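Local coordinates for protein endo-1,3-beta-glucanase, family GH16 (Zobellia galactanivorans, PDB 4BPZ) that probably hydrolyses internal beta-1,3-glucosidic bonds of glucans such as algal laminarin, this chain being its calcium-binding, glycan-binding family 16 catalytic domain, at residues Thr63-Glu71 and Lys80-Asn88; His187-Met198 and Phe201-Asn212. The protein carries 1 engineered substitution. One frame throughout, in Å; residues are numbered along the deposited sequence. Where two conformers were deposited one is given.

Interaction 1: residues Thr63-Glu71 and Lys80-Asn88; sequences TLKIRAIKE and KDYTSARLN
I69 and T83 form a hydrogen-bonded antiparallel pair that sets the register, with I69 N to T83 O and T83 N to I69 O both 2.9 Å and both donors in the carbonyl plane. E71 N to D81 O is equally short, 2.9 Å, but its donor stands 44° out of the carbonyl plane, where the chain turns a corner at D81. K70 and Y82 are the non-hydrogen-bonded pair between.

One side-chain bond joins the strands: T83 OG1 donates to E71 OE1 at 2.8 Å, approaching from above the carboxylate plane. E71 reaches it with an extended chain whose CG lies anti to the backbone N (chi1 171°). N56 also bonds T83 OG1, and R53 forms a salt bridge with E71 OE2, so the pair belongs to a wider polar cluster.

In the family 16 beta-sandwich these are neighbouring antiparallel strands, 63-75 and 82-93; near S84 they separate, the I66 and A85 CA atoms standing 6.1 Å apart. R86, beyond the split, belongs to the glycan pocket.

Apolar contact takes over there. I66 CG2 meets A85 CB at 4.0 Å, beside the backbone of A85.

At the other end the alkyl chain of K70 crosses the Y82 ring, CB to CE2 3.8 Å, and a water bridges K70 NZ and Y82 OH in the ring plane; K70 also has E240 as polar partner.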
loop_
_atom_site.group_PDB
_atom_site.type_symbol
_atom_site.label_atom_id
_atom_site.label_comp_id
_atom_site.label_asym_id
_atom_site.label_seq_id
_atom_site.Cartn_x
_atom_site.Cartn_y
_atom_site.Cartn_z
ATOM N N THR A 63 16.540 -6.046 -2.968
ATOM C CA THR A 63 15.260 -5.781 -2.410
ATOM C C THR A 63 15.123 -4.318 -1.994
ATOM O O THR A 63 16.110 -3.615 -1.612
ATOM C CB THR A 63 14.940 -6.648 -1.158
ATOM O OG1 THR A 63 15.821 -6.315 -0.103
ATOM C CG2 THR A 63 15.066 -8.086 -1.358
ATOM N N LEU A 64 13.882 -3.823 -2.056
ATOM C CA LEU A 64 13.507 -2.548 -1.454
ATOM C C LEU A 64 13.236 -2.767 0.007
ATOM O O LEU A 64 12.573 -3.734 0.397
ATOM C CB LEU A 64 12.176 -2.071 -2.159
ATOM C CG LEU A 64 11.474 -0.911 -1.454
ATOM C CD1 LEU A 64 12.267 0.383 -1.556
ATOM C CD2 LEU A 64 10.113 -0.744 -2.082
ATOM N N LYS A 65 13.710 -1.838 0.848
ATOM C CA LYS A 65 13.281 -1.792 2.221
ATOM C C LYS A 65 12.589 -0.491 2.481
ATOM O O LYS A 65 13.081 0.601 2.082
ATOM C CB LYS A 65 14.502 -1.829 3.188
ATOM C CG LYS A 65 15.180 -3.169 3.250
ATOM C CD LYS A 65 16.119 -3.458 2.074
ATOM C CE LYS A 65 17.100 -4.548 2.406
ATOM N NZ LYS A 65 17.907 -4.877 1.220
ATOM N N ILE A 66 11.414 -0.563 3.139
ATOM C CA ILE A 66 10.804 0.591 3.784
ATOM C C ILE A 66 11.030 0.367 5.285
ATOM O O ILE A 66 10.852 -0.756 5.782
ATOM C CB ILE A 66 9.278 0.703 3.464
ATOM C CG1 ILE A 66 9.171 0.955 1.951
ATOM C CG2 ILE A 66 8.658 1.799 4.291
ATOM C CD1 ILE A 66 7.692 0.825 1.443
ATOM N N ARG A 67 11.486 1.416 5.968
ATOM C CA ARG A 67 11.897 1.289 7.391
ATOM C C ARG A 67 11.203 2.343 8.174
ATOM O O ARG A 67 11.324 3.551 7.904
ATOM C CB ARG A 67 13.420 1.399 7.437
ATOM C CG ARG A 67 13.958 1.382 8.897
ATOM C CD ARG A 67 15.432 1.118 8.984
ATOM N NE ARG A 67 16.187 2.079 8.164
ATOM C CZ ARG A 67 17.401 1.864 7.634
ATOM N NH1 ARG A 67 18.050 0.718 7.902
ATOM N NH2 ARG A 67 17.916 2.792 6.835
ATOM N N ALA A 68 10.454 1.894 9.201
ATOM C CA ALA A 68 9.814 2.783 10.166
ATOM C C ALA A 68 10.738 2.912 11.376
ATOM O O ALA A 68 11.319 1.905 11.817
ATOM C CB ALA A 68 8.500 2.206 10.591
ATOM N N ILE A 69 10.824 4.095 11.946
ATOM C CA ILE A 69 11.812 4.399 13.013
ATOM C C ILE A 69 11.154 5.260 14.041
ATOM O O ILE A 69 10.423 6.203 13.738
ATOM C CB ILE A 69 13.020 5.154 12.466
ATOM C CG1 ILE A 69 13.644 4.503 11.245
ATOM C CG2 ILE A 69 14.065 5.341 13.548
ATOM C CD1 ILE A 69 14.733 5.302 10.582
ATOM N N LYS A 70 11.403 4.957 15.337
ATOM C CA LYS A 70 11.035 5.910 16.407
ATOM C C LYS A 70 12.070 7.012 16.376
ATOM O O LYS A 70 13.289 6.801 16.674
ATOM C CB LYS A 70 11.028 5.192 17.769
ATOM C CG LYS A 70 10.555 6.125 18.895
ATOM C CD LYS A 70 10.362 5.355 20.168
ATOM C CE LYS A 70 9.700 6.254 21.209
ATOM N NZ LYS A 70 9.449 5.431 22.432
ATOM N N GLU A 71 11.637 8.213 16.031
ATOM C CA GLU A 71 12.524 9.337 15.694
ATOM C C GLU A 71 11.648 10.558 15.709
ATOM O O GLU A 71 10.610 10.618 15.008
ATOM C CB GLU A 71 13.066 9.109 14.198
ATOM C CG GLU A 71 13.799 10.293 13.691
ATOM C CD GLU A 71 14.232 10.205 12.256
ATOM O OE1 GLU A 71 13.943 9.210 11.535
ATOM O OE2 GLU A 71 14.950 11.164 11.833
ATOM N N LYS A 80 6.202 14.675 14.773
ATOM C CA LYS A 80 5.723 13.340 15.056
ATOM C C LYS A 80 6.882 12.568 15.671
ATOM O O LYS A 80 8.054 12.972 15.612
ATOM C CB LYS A 80 5.257 12.625 13.762
ATOM C CG LYS A 80 4.102 13.283 13.066
ATOM C CD LYS A 80 2.801 13.177 13.899
ATOM C CE LYS A 80 1.656 13.934 13.214
ATOM N NZ LYS A 80 0.509 14.121 14.073
ATOM N N ASP A 81 6.524 11.428 16.257
ATOM C CA ASP A 81 7.496 10.607 17.012
ATOM C C ASP A 81 8.031 9.426 16.204
ATOM O O ASP A 81 8.876 8.680 16.710
ATOM C CB ASP A 81 6.795 10.030 18.255
ATOM C CG ASP A 81 6.445 11.089 19.258
ATOM O OD1 ASP A 81 7.068 12.184 19.217
ATOM O OD2 ASP A 81 5.547 10.821 20.089
ATOM N N TYR A 82 7.565 9.222 14.957
ATOM C CA TYR A 82 7.989 8.144 14.102
ATOM C C TYR A 82 8.165 8.676 12.706
ATOM O O TYR A 82 7.414 9.574 12.287
ATOM C CB TYR A 82 6.983 6.963 14.056
ATOM C CG TYR A 82 6.683 6.425 15.440
ATOM C CD1 TYR A 82 5.645 7.011 16.207
ATOM C CD2 TYR A 82 7.447 5.441 16.016
ATOM C CE1 TYR A 82 5.423 6.604 17.537
ATOM C CE2 TYR A 82 7.235 4.983 17.343
ATOM C CZ TYR A 82 6.217 5.572 18.063
ATOM O OH TYR A 82 6.037 5.155 19.355
ATOM N N THR A 83 9.037 8.046 11.954
ATOM C CA THR A 83 9.175 8.310 10.489
ATOM C C THR A 83 9.073 7.018 9.743
ATOM O O THR A 83 9.376 5.910 10.269
ATOM C CB THR A 83 10.571 8.991 10.206
ATOM O OG1 THR A 83 11.582 8.092 10.604
ATOM C CG2 THR A 83 10.694 10.315 10.853
ATOM N N SER A 84 8.642 7.094 8.486
ATOM C CA SER A 84 8.511 5.946 7.613
ATOM C C SER A 84 8.534 6.470 6.162
ATOM O O SER A 84 8.880 7.633 5.937
ATOM C CB SER A 84 7.245 5.182 7.974
ATOM O OG SER A 84 7.158 3.990 7.270
ATOM N N ALA A 85 8.151 5.610 5.224
ATOM C CA ALA A 85 8.018 6.039 3.826
ATOM C C ALA A 85 6.701 5.514 3.287
ATOM O O ALA A 85 6.172 4.481 3.702
ATOM C CB ALA A 85 9.168 5.557 2.975
ATOM N N ARG A 86 6.192 6.295 2.318
ATOM C CA ARG A 86 4.932 6.011 1.601
ATOM C C ARG A 86 5.231 6.264 0.091
ATOM O O ARG A 86 5.336 7.433 -0.304
ATOM C CB ARG A 86 3.779 6.890 2.124
ATOM C CG ARG A 86 2.474 6.710 1.398
ATOM C CD ARG A 86 1.382 7.354 2.223
ATOM N NE ARG A 86 0.089 7.433 1.479
ATOM C CZ ARG A 86 -1.101 7.258 2.046
ATOM N NH1 ARG A 86 -1.252 6.742 3.241
ATOM N NH2 ARG A 86 -2.193 7.561 1.305
ATOM N N LEU A 87 5.360 5.217 -0.653
ATOM C CA LEU A 87 5.677 5.264 -2.098
ATOM C C LEU A 87 4.396 5.117 -2.889
ATOM O O LEU A 87 3.446 4.459 -2.445
ATOM C CB LEU A 87 6.591 4.149 -2.494
ATOM C CG LEU A 87 7.914 4.039 -1.776
ATOM C CD1 LEU A 87 8.733 2.870 -2.327
ATOM C CD2 LEU A 87 8.682 5.314 -1.854
ATOM N N ASN A 88 4.347 5.784 -4.041
ATOM C CA ASN A 88 3.255 5.594 -5.025
ATOM C C ASN A 88 3.872 5.234 -6.331
ATOM O O ASN A 88 4.911 5.853 -6.716
ATOM C CB ASN A 88 2.443 6.889 -5.242
ATOM C CG ASN A 88 1.749 7.461 -4.029
ATOM O OD1 ASN A 88 1.705 6.875 -2.909
ATOM N ND2 ASN A 88 1.167 8.569 -4.193
HETATM O O HOH W 1 7.501 3.785 21.239
#

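Interaction 2: residues His187-Met198 and Phe201-Asn212; sequences HVYSLEWNASAM and FLDDTLVYELKN
Y189 lays its ring alongside the L202 side chain, CE1 to L202 CD1 3.5 Å, the two running the same way from a non-hydrogen-bonded antiparallel pair. The same methyl touches H187 CB. On the other face of this ladder S190 OG sits against F201 CB at 3.4 Å, and the E192 carboxylate crosses the F201 ring obliquely, OE2 to CE2 3.4 Å. That oxygen is hydrogen-bonded to H6 of the expression tag, which also stacks on F201.

D203 ends the ladder with its own side chain. Its OD1 accepts from V188 N at 2.9 Å and 177°, almost perfectly straight, on the syn side but tilted out of the carboxylate plane, while D203 N donates to V188 O. With CG beside its backbone N (chi1 -63°), the carboxylate also places OD2 3.2 Å from CD2 at the edge of the H187 ring, the two planes 18° apart. Replacing this aspartate by an alanine is likely to leave V188 N without its side-chain acceptor and the H187 ring edge without its carboxylate neighbour. D203 lies in the type II' turn from L202 to T205, which reverses the chain; a water joins V188 O, S190 OG and D203 O beside it.

The other end is a second ladder: M198 and L210 exchange backbone bonds, and N212 N donates to S196 O at 2.9 Å. N194 OD1 shapes the loop leading into it, accepting from S196 N, which makes an Asx turn, and from A197 N, which makes an Asx motif.

The two ladders belong to successive hairpins that share strand 197-202 as the middle of a meander, with strand 96-103 bonded along the far edge of 187-193 and strands 155-163 and 170-178 packed against side chains of 205-211.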
loop_
_atom_site.group_PDB
_atom_site.type_symbol
_atom_site.label_atom_id
_atom_site.label_comp_id
_atom_site.label_asym_id
_atom_site.label_seq_id
_atom_site.Cartn_x
_atom_site.Cartn_y
_atom_site.Cartn_z
ATOM N N HIS A 187 6.451 -14.087 1.000
ATOM C CA HIS A 187 5.220 -14.544 0.421
ATOM C C HIS A 187 4.900 -13.658 -0.746
ATOM O O HIS A 187 5.422 -12.525 -0.858
ATOM C CB HIS A 187 4.069 -14.456 1.410
ATOM C CG HIS A 187 4.239 -15.353 2.634
ATOM N ND1 HIS A 187 5.122 -15.122 3.642
ATOM C CD2 HIS A 187 3.537 -16.488 2.968
ATOM C CE1 HIS A 187 5.015 -16.100 4.583
ATOM N NE2 HIS A 187 4.015 -16.916 4.207
ATOM N N VAL A 188 4.002 -14.136 -1.659
ATOM C CA VAL A 188 3.557 -13.302 -2.777
ATOM C C VAL A 188 2.145 -12.839 -2.488
ATOM O O VAL A 188 1.207 -13.637 -2.380
ATOM C CB VAL A 188 3.651 -14.072 -4.115
ATOM C CG1 VAL A 188 3.147 -13.194 -5.228
ATOM C CG2 VAL A 188 5.069 -14.491 -4.379
ATOM N N TYR A 189 1.939 -11.532 -2.466
ATOM C CA TYR A 189 0.653 -10.884 -2.263
ATOM C C TYR A 189 0.197 -10.421 -3.625
ATOM O O TYR A 189 0.974 -9.741 -4.333
ATOM C CB TYR A 189 0.882 -9.693 -1.358
ATOM C CG TYR A 189 1.470 -10.111 0.013
ATOM C CD1 TYR A 189 0.640 -10.595 1.036
ATOM C CD2 TYR A 189 2.857 -10.141 0.185
ATOM C CE1 TYR A 189 1.188 -11.020 2.233
ATOM C CE2 TYR A 189 3.384 -10.645 1.412
ATOM C CZ TYR A 189 2.565 -11.068 2.404
ATOM O OH TYR A 189 3.024 -11.523 3.618
ATOM N N SER A 190 -0.981 -10.823 -4.080
ATOM C CA SER A 190 -1.368 -10.490 -5.459
ATOM C C SER A 190 -2.813 -10.081 -5.570
ATOM O O SER A 190 -3.681 -10.414 -4.771
ATOM C CB SER A 190 -1.021 -11.635 -6.418
ATOM O OG SER A 190 -1.792 -12.757 -6.192
ATOM N N LEU A 191 -3.055 -9.387 -6.689
ATOM C CA LEU A 191 -4.372 -8.952 -7.121
ATOM C C LEU A 191 -4.596 -9.391 -8.528
ATOM O O LEU A 191 -3.685 -9.160 -9.368
ATOM C CB LEU A 191 -4.452 -7.405 -7.035
ATOM C CG LEU A 191 -5.638 -6.729 -7.735
ATOM C CD1 LEU A 191 -6.981 -7.096 -7.071
ATOM C CD2 LEU A 191 -5.426 -5.225 -7.778
ATOM N N GLU A 192 -5.749 -9.945 -8.870
ATOM C CA GLU A 192 -6.156 -10.128 -10.280
ATOM C C GLU A 192 -7.440 -9.301 -10.429
ATOM O O GLU A 192 -8.452 -9.569 -9.791
ATOM C CB GLU A 192 -6.454 -11.606 -10.530
ATOM C CG GLU A 192 -5.216 -12.432 -10.447
ATOM C CD GLU A 192 -5.414 -13.900 -10.403
ATOM O OE1 GLU A 192 -6.539 -14.379 -10.750
ATOM O OE2 GLU A 192 -4.464 -14.610 -10.016
ATOM N N TRP A 193 -7.380 -8.344 -11.325
ATOM C CA TRP A 193 -8.403 -7.363 -11.492
ATOM C C TRP A 193 -8.822 -7.302 -12.949
ATOM O O TRP A 193 -7.995 -7.053 -13.833
ATOM C CB TRP A 193 -7.831 -6.019 -11.054
ATOM C CG TRP A 193 -8.641 -4.784 -11.283
ATOM C CD1 TRP A 193 -10.038 -4.635 -11.404
ATOM C CD2 TRP A 193 -8.104 -3.464 -11.360
ATOM N NE1 TRP A 193 -10.340 -3.342 -11.596
ATOM C CE2 TRP A 193 -9.213 -2.577 -11.575
ATOM C CE3 TRP A 193 -6.786 -2.912 -11.302
ATOM C CZ2 TRP A 193 -9.008 -1.214 -11.749
ATOM C CZ3 TRP A 193 -6.619 -1.557 -11.466
ATOM C CH2 TRP A 193 -7.734 -0.711 -11.714
ATOM N N ASN A 194 -10.123 -7.490 -13.210
ATOM C CA ASN A 194 -10.642 -7.288 -14.588
ATOM C C ASN A 194 -12.025 -6.756 -14.490
ATOM O O ASN A 194 -12.497 -6.346 -13.395
ATOM C CB ASN A 194 -10.477 -8.558 -15.434
ATOM C CG ASN A 194 -11.238 -9.729 -14.860
ATOM O OD1 ASN A 194 -12.234 -9.555 -14.118
ATOM N ND2 ASN A 194 -10.814 -10.963 -15.230
ATOM N N ALA A 195 -12.687 -6.600 -15.631
ATOM C CA ALA A 195 -14.045 -6.014 -15.643
ATOM C C ALA A 195 -15.040 -6.875 -14.853
ATOM O O ALA A 195 -16.114 -6.425 -14.483
ATOM C CB ALA A 195 -14.551 -5.801 -17.056
ATOM N N SER A 196 -14.735 -8.171 -14.679
ATOM C CA SER A 196 -15.618 -9.139 -13.980
ATOM C C SER A 196 -15.452 -9.121 -12.446
ATOM O O SER A 196 -16.438 -9.205 -11.745
ATOM C CB SER A 196 -15.331 -10.545 -14.553
ATOM O OG SER A 196 -15.673 -10.560 -15.941
ATOM N N ALA A 197 -14.194 -9.046 -11.990
ATOM C CA ALA A 197 -13.970 -9.277 -10.539
ATOM C C ALA A 197 -12.629 -8.767 -10.161
ATOM O O ALA A 197 -11.694 -8.587 -10.984
ATOM C CB ALA A 197 -14.037 -10.782 -10.211
ATOM N N MET A 198 -12.474 -8.576 -8.844
ATOM C CA MET A 198 -11.157 -8.347 -8.208
ATOM C C MET A 198 -10.905 -9.440 -7.209
ATOM O O MET A 198 -11.745 -9.665 -6.323
ATOM C CB MET A 198 -11.160 -7.028 -7.540
ATOM C CG MET A 198 -11.220 -5.912 -8.559
ATOM S SD MET A 198 -11.933 -4.431 -7.983
ATOM C CE MET A 198 -13.672 -4.786 -7.615
ATOM N N PHE A 201 -5.079 -12.491 -3.409
ATOM C CA PHE A 201 -4.524 -13.752 -2.960
ATOM C C PHE A 201 -3.334 -13.528 -2.044
ATOM O O PHE A 201 -2.568 -12.557 -2.161
ATOM C CB PHE A 201 -3.967 -14.517 -4.197
ATOM C CG PHE A 201 -5.041 -14.981 -5.132
ATOM C CD1 PHE A 201 -5.590 -16.255 -5.031
ATOM C CD2 PHE A 201 -5.385 -14.173 -6.216
ATOM C CE1 PHE A 201 -6.569 -16.673 -5.970
ATOM C CE2 PHE A 201 -6.345 -14.600 -7.143
ATOM C CZ PHE A 201 -6.944 -15.782 -6.959
ATOM N N LEU A 202 -3.119 -14.519 -1.169
ATOM C CA LEU A 202 -1.873 -14.722 -0.424
ATOM C C LEU A 202 -1.332 -16.022 -0.951
ATOM O O LEU A 202 -1.974 -17.080 -0.753
ATOM C CB LEU A 202 -2.129 -14.857 1.059
ATOM C CG LEU A 202 -0.867 -15.316 1.853
ATOM C CD1 LEU A 202 0.254 -14.340 1.703
ATOM C CD2 LEU A 202 -1.235 -15.474 3.339
ATOM N N ASP A 203 -0.230 -15.985 -1.704
ATOM C CA ASP A 203 0.262 -17.150 -2.413
ATOM C C ASP A 203 -0.942 -17.677 -3.276
ATOM O O ASP A 203 -1.445 -16.942 -4.102
ATOM C CB ASP A 203 0.916 -18.137 -1.433
ATOM C CG ASP A 203 2.137 -17.506 -0.779
ATOM O OD1 ASP A 203 2.897 -16.788 -1.453
ATOM O OD2 ASP A 203 2.392 -17.867 0.352
ATOM N N ASP A 204 -1.394 -18.902 -3.058
ATOM C CA ASP A 204 -2.514 -19.414 -3.837
ATOM C C ASP A 204 -3.832 -19.438 -3.094
ATOM O O ASP A 204 -4.773 -20.009 -3.644
ATOM C CB ASP A 204 -2.146 -20.821 -4.324
ATOM C CG ASP A 204 -0.951 -20.794 -5.243
ATOM O OD1 ASP A 204 -0.760 -19.872 -6.095
ATOM O OD2 ASP A 204 -0.112 -21.696 -5.114
ATOM N N THR A 205 -3.916 -18.818 -1.948
ATOM C CA THR A 205 -5.165 -18.767 -1.162
ATOM C C THR A 205 -5.885 -17.518 -1.490
ATOM O O THR A 205 -5.298 -16.437 -1.354
ATOM C CB THR A 205 -4.793 -18.847 0.325
ATOM O OG1 THR A 205 -4.052 -20.057 0.563
ATOM C CG2 THR A 205 -6.082 -18.860 1.187
ATOM N N LEU A 206 -7.151 -17.628 -1.858
ATOM C CA LEU A 206 -7.965 -16.441 -2.059
ATOM C C LEU A 206 -8.291 -15.822 -0.724
ATOM O O LEU A 206 -8.828 -16.478 0.165
ATOM C CB LEU A 206 -9.221 -16.842 -2.817
ATOM C CG LEU A 206 -10.147 -15.630 -3.116
ATOM C CD1 LEU A 206 -9.609 -14.790 -4.263
ATOM C CD2 LEU A 206 -11.582 -16.129 -3.453
ATOM N N VAL A 207 -7.969 -14.534 -0.577
ATOM C CA VAL A 207 -8.351 -13.808 0.624
ATOM C C VAL A 207 -9.732 -13.224 0.458
ATOM O O VAL A 207 -10.584 -13.327 1.363
ATOM C CB VAL A 207 -7.298 -12.725 0.976
ATOM C CG1 VAL A 207 -7.636 -12.132 2.296
ATOM C CG2 VAL A 207 -5.895 -13.326 1.007
ATOM N N TYR A 208 -9.990 -12.621 -0.682
ATOM C CA TYR A 208 -11.333 -12.090 -0.952
ATOM C C TYR A 208 -11.477 -11.902 -2.472
ATOM O O TYR A 208 -10.509 -11.537 -3.149
ATOM C CB TYR A 208 -11.574 -10.738 -0.233
ATOM C CG TYR A 208 -13.033 -10.427 -0.034
ATOM C CD1 TYR A 208 -13.743 -10.984 1.030
ATOM C CD2 TYR A 208 -13.733 -9.603 -0.919
ATOM C CE1 TYR A 208 -15.097 -10.736 1.191
ATOM C CE2 TYR A 208 -15.092 -9.310 -0.779
ATOM C CZ TYR A 208 -15.783 -9.877 0.336
ATOM O OH TYR A 208 -17.079 -9.592 0.547
ATOM N N GLU A 209 -12.680 -12.090 -2.962
ATOM C CA GLU A 209 -13.077 -11.708 -4.300
ATOM C C GLU A 209 -14.312 -10.889 -4.273
ATOM O O GLU A 209 -15.338 -11.317 -3.722
ATOM C CB GLU A 209 -13.287 -12.987 -5.151
ATOM C CG GLU A 209 -13.938 -12.727 -6.492
ATOM C CD GLU A 209 -14.038 -13.947 -7.334
ATOM O OE1 GLU A 209 -13.450 -14.995 -7.021
ATOM O OE2 GLU A 209 -14.707 -13.886 -8.398
ATOM N N LEU A 210 -14.254 -9.750 -4.943
ATOM C CA LEU A 210 -15.356 -8.816 -5.077
ATOM C C LEU A 210 -15.767 -8.716 -6.499
ATOM O O LEU A 210 -14.921 -8.457 -7.378
ATOM C CB LEU A 210 -14.917 -7.437 -4.566
ATOM C CG LEU A 210 -16.011 -6.348 -4.702
ATOM C CD1 LEU A 210 -17.310 -6.676 -3.917
ATOM C CD2 LEU A 210 -15.428 -5.022 -4.241
ATOM N N LYS A 211 -17.023 -8.969 -6.795
ATOM C CA LYS A 211 -17.565 -8.765 -8.132
ATOM C C LYS A 211 -17.433 -7.323 -8.564
ATOM O O LYS A 211 -17.711 -6.412 -7.800
ATOM C CB LYS A 211 -19.040 -9.213 -8.104
ATOM C CG LYS A 211 -19.711 -9.053 -9.425
ATOM C CD LYS A 211 -21.172 -9.497 -9.290
ATOM C CE LYS A 211 -21.910 -9.275 -10.571
ATOM N NZ LYS A 211 -21.328 -10.134 -11.650
ATOM N N ASN A 212 -16.978 -7.112 -9.799
ATOM C CA ASN A 212 -16.904 -5.771 -10.357
ATOM C C ASN A 212 -18.172 -5.369 -11.088
ATOM O O ASN A 212 -18.968 -6.233 -11.455
ATOM C CB ASN A 212 -15.663 -5.698 -11.290
ATOM C CG ASN A 212 -15.154 -4.278 -11.519
ATOM O OD1 ASN A 212 -14.081 -4.137 -12.227
ATOM N ND2 ASN A 212 -15.717 -3.303 -10.963
HETATM O O HOH W 2 -0.313 -14.521 -4.730
HETATM O O HOH W 3 -18.988 -8.765 -12.720
#

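In the fold
Interactions 1 and 2 lie on opposite sides of the chain's centre, their centres 27 Å apart and their nearest atoms about 11 Å apart, without touching. Each is partly buried, and no strand is common to both. Interaction 2 covers more surface (800 against 570 Å²) but has more exposed participants, since it includes turns and the partly exposed strand 205-211. Interaction 1 joins strands separated by a short excursion, grades into buried apolar packing as they part, and runs to the glycan pocket at R86. Interaction 2 is two short ladders of successive hairpins, its polar side chains acting mostly on backbone groups at the turns, whereas interaction 1 adds one bond between two side chains to its backbone pairing.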